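Local coordinates for tartronate semialdehyde reductase (Salmonella typhimurium, PDB 1VPD), which probably reduces tartronate semialdehyde to D-glycerate with NADH or NADPH, completing the galactarate degradation pathway, at residues I11-M16 against L31-R36; M120-V125 against G166-G171. All coordinates share one frame; numbering follows the deposited sequence.

Overall arrangement
Read from the N terminus, the chain runs through strand 7-11 and the glycine-rich turn into helix 17-26, then returns on strand 30-34. Contact 1 (11-16 with 31-36) closes this first beta-alpha-beta unit. Contact 2 (120-125 with 166-171) opens only after contact 1 has closed, so the two loops follow in series and neither nest nor cross. Its own loop takes in strands 137-142 and 161-166 and ends where the long helix 170-198 begins, tying the dinucleotide-binding sheet to the helical part. The centres lie about 20 Å apart, yet both contacts reach the same sheet.

Contact 1 (I11-M16 against L31-R36); sequences IGLGIM and LVVSDR
Asp35 turns its carboxylate onto the glycine-rich turn by holding CG anti to the backbone N (chi1 -173°), while Leu13 sets its CG anti to its own carbonyl carbon (chi1 -57°), which brings the isobutyl group back over the end of strand 30-34. The two side chains run past one another in opposite directions, with Leu13 CB 3.8 Å from Asp35 CB. Beyond that point, Leu13 CD1 meets Val33 CG2 at 3.8 Å, the two side chains crossing at about a right angle. Ala40 and Val44 of helix 38-46 also pack on Leu13.

Polar bonds fasten the backbones alongside this packing. Ile11 and Ser34 form a parallel bridge, with both side chains on the sheet face that helix 55-61 covers. Gly12 N donates to Ser34 O at 2.9 Å, and the CA-H of Ile11 leans on the same carbonyl oxygen, its CA 3.3 Å from Ser34 O. One residue on, the strand pairing is replaced by a side chain: Leu13 N gives Asp35 OD1 a nearly straight bond of 2.8 Å, with 172° at the hydrogen, reaching the oxygen from above the carboxylate plane. Asp35 OD1 also lies 3.6 Å from Gly12 CA. The other oxygen, OD2, accepts from Asn37 N, so each oxygen has a backbone N-H, one from the glycine-rich turn and one from the loop that follows strand 30-34.

Here the first beta-alpha-beta crossover of a Rossmann fold is tied together at the C-terminal ends of its two strands. Gly12 and Gly14 fit the GxGxxG pattern and belong to the predicted NAD(+) site. An acid at the end of the second strand is common in NAD-preferring Rossmann enzymes, where it usually meets the adenine ribose hydroxyls; here its bond to Leu13 N suggests that a carboxylate, probably ionised, helps to fix the turn at that residue.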
loop_
_atom_site.group_PDB
_atom_site.type_symbol
_atom_site.label_atom_id
_atom_site.label_comp_id
_atom_site.label_asym_id
_atom_site.label_seq_id
_atom_site.Cartn_x
_atom_site.Cartn_y
_atom_site.Cartn_z
ATOM N N ILE A 11 2.061 10.994 8.847
ATOM C CA ILE A 11 0.642 11.271 8.781
ATOM C C ILE A 11 -0.020 10.098 8.063
ATOM O O ILE A 11 0.262 9.859 6.888
ATOM C CB ILE A 11 0.364 12.584 8.040
ATOM C CG1 ILE A 11 1.065 13.759 8.738
ATOM C CG2 ILE A 11 -1.118 12.845 7.981
ATOM C CD1 ILE A 11 0.963 15.062 7.997
ATOM N N GLY A 12 -0.902 9.404 8.778
ATOM C CA GLY A 12 -1.604 8.233 8.284
ATOM C C GLY A 12 -1.146 7.015 9.049
ATOM O O GLY A 12 -0.106 6.447 8.752
ATOM N N LEU A 13 -1.927 6.637 10.060
ATOM C CA LEU A 13 -1.585 5.588 11.009
ATOM C C LEU A 13 -2.594 4.445 10.892
ATOM O O LEU A 13 -3.145 3.940 11.888
ATOM C CB LEU A 13 -1.570 6.164 12.435
ATOM C CG LEU A 13 -0.619 7.338 12.638
ATOM C CD1 LEU A 13 -0.752 7.867 14.060
ATOM C CD2 LEU A 13 0.829 6.952 12.326
ATOM N N GLY A 14 -2.846 4.034 9.652
ATOM C CA GLY A 14 -3.788 2.956 9.389
ATOM C C GLY A 14 -3.136 1.577 9.476
ATOM O O GLY A 14 -2.113 1.376 10.139
ATOM N N ILE A 15 -3.711 0.610 8.761
ATOM C CA ILE A 15 -3.250 -0.777 8.836
ATOM C C ILE A 15 -1.776 -0.914 8.490
ATOM O O ILE A 15 -1.059 -1.683 9.125
ATOM C CB ILE A 15 -4.154 -1.682 7.925
ATOM C CG1 ILE A 15 -5.537 -1.843 8.589
ATOM C CG2 ILE A 15 -3.508 -3.045 7.734
ATOM C CD1 ILE A 15 -6.601 -2.574 7.776
HETATM N N MSE A 16 -1.325 -0.175 7.469
HETATM C CA MSE A 16 0.082 -0.166 7.102
HETATM C C MSE A 16 0.857 0.897 7.903
HETATM O O MSE A 16 1.930 0.624 8.443
HETATM C CB MSE A 16 0.210 0.085 5.593
HETATM C CG MSE A 16 -0.618 -0.900 4.729
HETATM SE SE MSE A 16 0.037 -2.744 4.862
HETATM C CE MSE A 16 1.803 -2.369 4.104
ATOM N N LEU A 31 9.368 10.963 16.197
ATOM C CA LEU A 31 8.241 11.199 15.301
ATOM C C LEU A 31 7.271 12.214 15.849
ATOM O O LEU A 31 7.073 12.315 17.062
ATOM C CB LEU A 31 7.458 9.906 15.025
ATOM C CG LEU A 31 8.158 8.705 14.405
ATOM C CD1 LEU A 31 7.104 7.735 13.871
ATOM C CD2 LEU A 31 9.106 9.058 13.323
ATOM N N VAL A 32 6.671 12.970 14.942
ATOM C CA VAL A 32 5.483 13.746 15.220
ATOM C C VAL A 32 4.399 13.236 14.259
ATOM O O VAL A 32 4.527 13.382 13.040
ATOM C CB VAL A 32 5.698 15.266 15.033
ATOM C CG1 VAL A 32 4.511 16.026 15.568
ATOM C CG2 VAL A 32 6.978 15.726 15.724
ATOM N N VAL A 33 3.341 12.669 14.823
ATOM C CA VAL A 33 2.357 11.902 14.064
ATOM C C VAL A 33 0.963 12.491 14.075
ATOM O O VAL A 33 0.579 13.257 14.969
ATOM C CB VAL A 33 2.320 10.420 14.534
ATOM C CG1 VAL A 33 3.690 9.842 14.573
ATOM C CG2 VAL A 33 1.617 10.240 15.888
ATOM N N SER A 34 0.198 12.160 13.033
ATOM C CA SER A 34 -1.214 12.477 12.984
ATOM C C SER A 34 -1.970 11.419 12.183
ATOM O O SER A 34 -1.384 10.697 11.379
ATOM C CB SER A 34 -1.457 13.846 12.384
ATOM O OG SER A 34 -2.839 14.149 12.416
ATOM N N ASP A 35 -3.257 11.328 12.479
ATOM C CA ASP A 35 -4.204 10.486 11.780
ATOM C C ASP A 35 -5.600 11.040 12.051
ATOM O O ASP A 35 -5.801 11.753 13.035
ATOM C CB ASP A 35 -4.093 9.038 12.267
ATOM C CG ASP A 35 -4.941 8.084 11.450
ATOM O OD1 ASP A 35 -4.495 7.744 10.331
ATOM O OD2 ASP A 35 -6.063 7.655 11.817
ATOM N N ARG A 36 -6.561 10.703 11.198
ATOM C CA ARG A 36 -7.951 11.097 11.416
ATOM C C ARG A 36 -8.571 10.430 12.650
ATOM O O ARG A 36 -9.551 10.935 13.179
ATOM C CB ARG A 36 -8.803 10.794 10.178
ATOM C CG ARG A 36 -8.351 11.556 8.931
ATOM C CD ARG A 36 -9.462 11.961 7.969
ATOM N NE ARG A 36 -8.967 12.822 6.889
ATOM C CZ ARG A 36 -8.531 14.078 7.041
ATOM N NH1 ARG A 36 -8.514 14.665 8.237
ATOM N NH2 ARG A 36 -8.097 14.761 5.979
#

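Contact 2 (M120-V125 against G166-G171); sequences MLDAPV and GDIGAG
The backbone of strand 119-126 comes nearest the other segment at Asp122, whose CA lies 5.4 Å from that of Gly171, where a type II turn from Asp167 to Ala170 leads through the N-cap residue Gly169 into helix 170-198. With CG between the backbone N and the carbonyl carbon (chi1 63°), Asp122 raises its carboxylate to that helix start. Gly169 N donates to Asp122 OD1 at 2.9 Å, coming from above the carboxylate plane, 48° out of it. Asp122 OD2 lies 2.9 Å from Gly171 N and accepts a hydrogen bond from Asn172 N.

Ile168 reaches in beside this acid: its CD1 sits 3.5 Å from Asp122 OD1 and 4.1 Å from Met120 CG, the selenomethionine and isoleucine crossing at about a right angle. Further along, Pro124 CG rests 3.4 Å from Gly171 O, close to the predicted active-site Lys175, whose NZ is hydrogen-bonded to Val125 O.

Through the bonds from Gly169 N and Asn172 N, a buried acid of the Rossmann sheet joins the nucleotide-binding part to the start of the long helix. The N-terminal end of that helix would probably stabilise its negative charge.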
loop_
_atom_site.group_PDB
_atom_site.type_symbol
_atom_site.label_atom_id
_atom_site.label_comp_id
_atom_site.label_asym_id
_atom_site.label_seq_id
_atom_site.Cartn_x
_atom_site.Cartn_y
_atom_site.Cartn_z
HETATM N N MSE A 120 10.005 16.122 -2.957
HETATM C CA MSE A 120 9.078 14.987 -2.820
HETATM C C MSE A 120 9.637 13.705 -3.425
HETATM O O MSE A 120 10.247 13.726 -4.507
HETATM C CB MSE A 120 7.725 15.305 -3.468
HETATM C CG MSE A 120 6.701 14.198 -3.297
HETATM SE SE MSE A 120 5.020 14.721 -4.061
HETATM C CE MSE A 120 4.052 13.091 -3.980
ATOM N N LEU A 121 9.460 12.607 -2.701
ATOM C CA LEU A 121 9.639 11.263 -3.238
ATOM C C LEU A 121 8.283 10.554 -3.214
ATOM O O LEU A 121 7.517 10.712 -2.255
ATOM C CB LEU A 121 10.605 10.429 -2.399
ATOM C CG LEU A 121 12.034 10.944 -2.179
ATOM C CD1 LEU A 121 12.749 10.057 -1.185
ATOM C CD2 LEU A 121 12.738 10.983 -3.500
ATOM N N ASP A 122 8.010 9.751 -4.244
ATOM C CA ASP A 122 6.904 8.802 -4.201
ATOM C C ASP A 122 7.471 7.421 -3.907
ATOM O O ASP A 122 8.176 6.846 -4.731
ATOM C CB ASP A 122 6.003 8.834 -5.452
ATOM C CG ASP A 122 6.700 8.445 -6.748
ATOM O OD1 ASP A 122 7.790 8.987 -7.065
ATOM O OD2 ASP A 122 6.174 7.644 -7.571
ATOM N N ALA A 123 7.199 6.929 -2.698
ATOM C CA ALA A 123 7.799 5.703 -2.174
ATOM C C ALA A 123 6.749 4.713 -1.637
ATOM O O ALA A 123 6.765 4.363 -0.449
ATOM C CB ALA A 123 8.794 6.049 -1.076
ATOM N N PRO A 124 5.843 4.257 -2.504
ATOM C CA PRO A 124 4.873 3.238 -2.111
ATOM C C PRO A 124 5.550 1.913 -1.778
ATOM O O PRO A 124 6.741 1.682 -2.054
ATOM C CB PRO A 124 3.958 3.115 -3.344
ATOM C CG PRO A 124 4.796 3.570 -4.484
ATOM C CD PRO A 124 5.684 4.648 -3.915
ATOM N N VAL A 125 4.785 1.042 -1.148
ATOM C CA VAL A 125 5.329 -0.160 -0.550
ATOM C C VAL A 125 4.569 -1.390 -0.955
ATOM O O VAL A 125 3.412 -1.312 -1.400
ATOM C CB VAL A 125 5.358 -0.058 1.014
ATOM C CG1 VAL A 125 5.951 1.262 1.467
ATOM C CG2 VAL A 125 3.969 -0.221 1.630
ATOM N N GLY A 166 13.184 5.528 -10.652
ATOM C CA GLY A 166 13.146 6.574 -11.648
ATOM C C GLY A 166 12.792 7.935 -11.078
ATOM O O GLY A 166 12.912 8.147 -9.861
ATOM N N ASP A 167 12.373 8.838 -11.966
ATOM C CA ASP A 167 11.957 10.188 -11.600
ATOM C C ASP A 167 10.610 10.123 -10.872
ATOM O O ASP A 167 9.974 9.064 -10.818
ATOM C CB ASP A 167 11.774 11.068 -12.841
ATOM C CG ASP A 167 13.081 11.327 -13.603
ATOM O OD1 ASP A 167 14.175 11.151 -13.043
ATOM O OD2 ASP A 167 13.071 11.724 -14.783
ATOM N N ILE A 168 10.181 11.263 -10.345
ATOM C CA ILE A 168 8.937 11.354 -9.587
ATOM C C ILE A 168 7.781 10.719 -10.382
ATOM O O ILE A 168 7.592 10.996 -11.555
ATOM C CB ILE A 168 8.628 12.835 -9.199
ATOM C CG1 ILE A 168 7.365 12.929 -8.339
ATOM C CG2 ILE A 168 8.529 13.751 -10.444
ATOM C CD1 ILE A 168 7.537 12.434 -6.917
ATOM N N GLY A 169 7.030 9.865 -9.693
ATOM C CA GLY A 169 5.968 9.069 -10.291
ATOM C C GLY A 169 6.340 7.637 -10.590
ATOM O O GLY A 169 5.461 6.785 -10.685
ATOM N N ALA A 170 7.637 7.349 -10.708
ATOM C CA ALA A 170 8.104 6.012 -11.044
ATOM C C ALA A 170 7.880 5.031 -9.924
ATOM O O ALA A 170 7.695 3.840 -10.182
ATOM C CB ALA A 170 9.586 6.013 -11.466
ATOM N N GLY A 171 7.859 5.510 -8.690
ATOM C CA GLY A 171 7.496 4.662 -7.569
ATOM C C GLY A 171 6.082 4.117 -7.764
ATOM O O GLY A 171 5.846 2.913 -7.643
#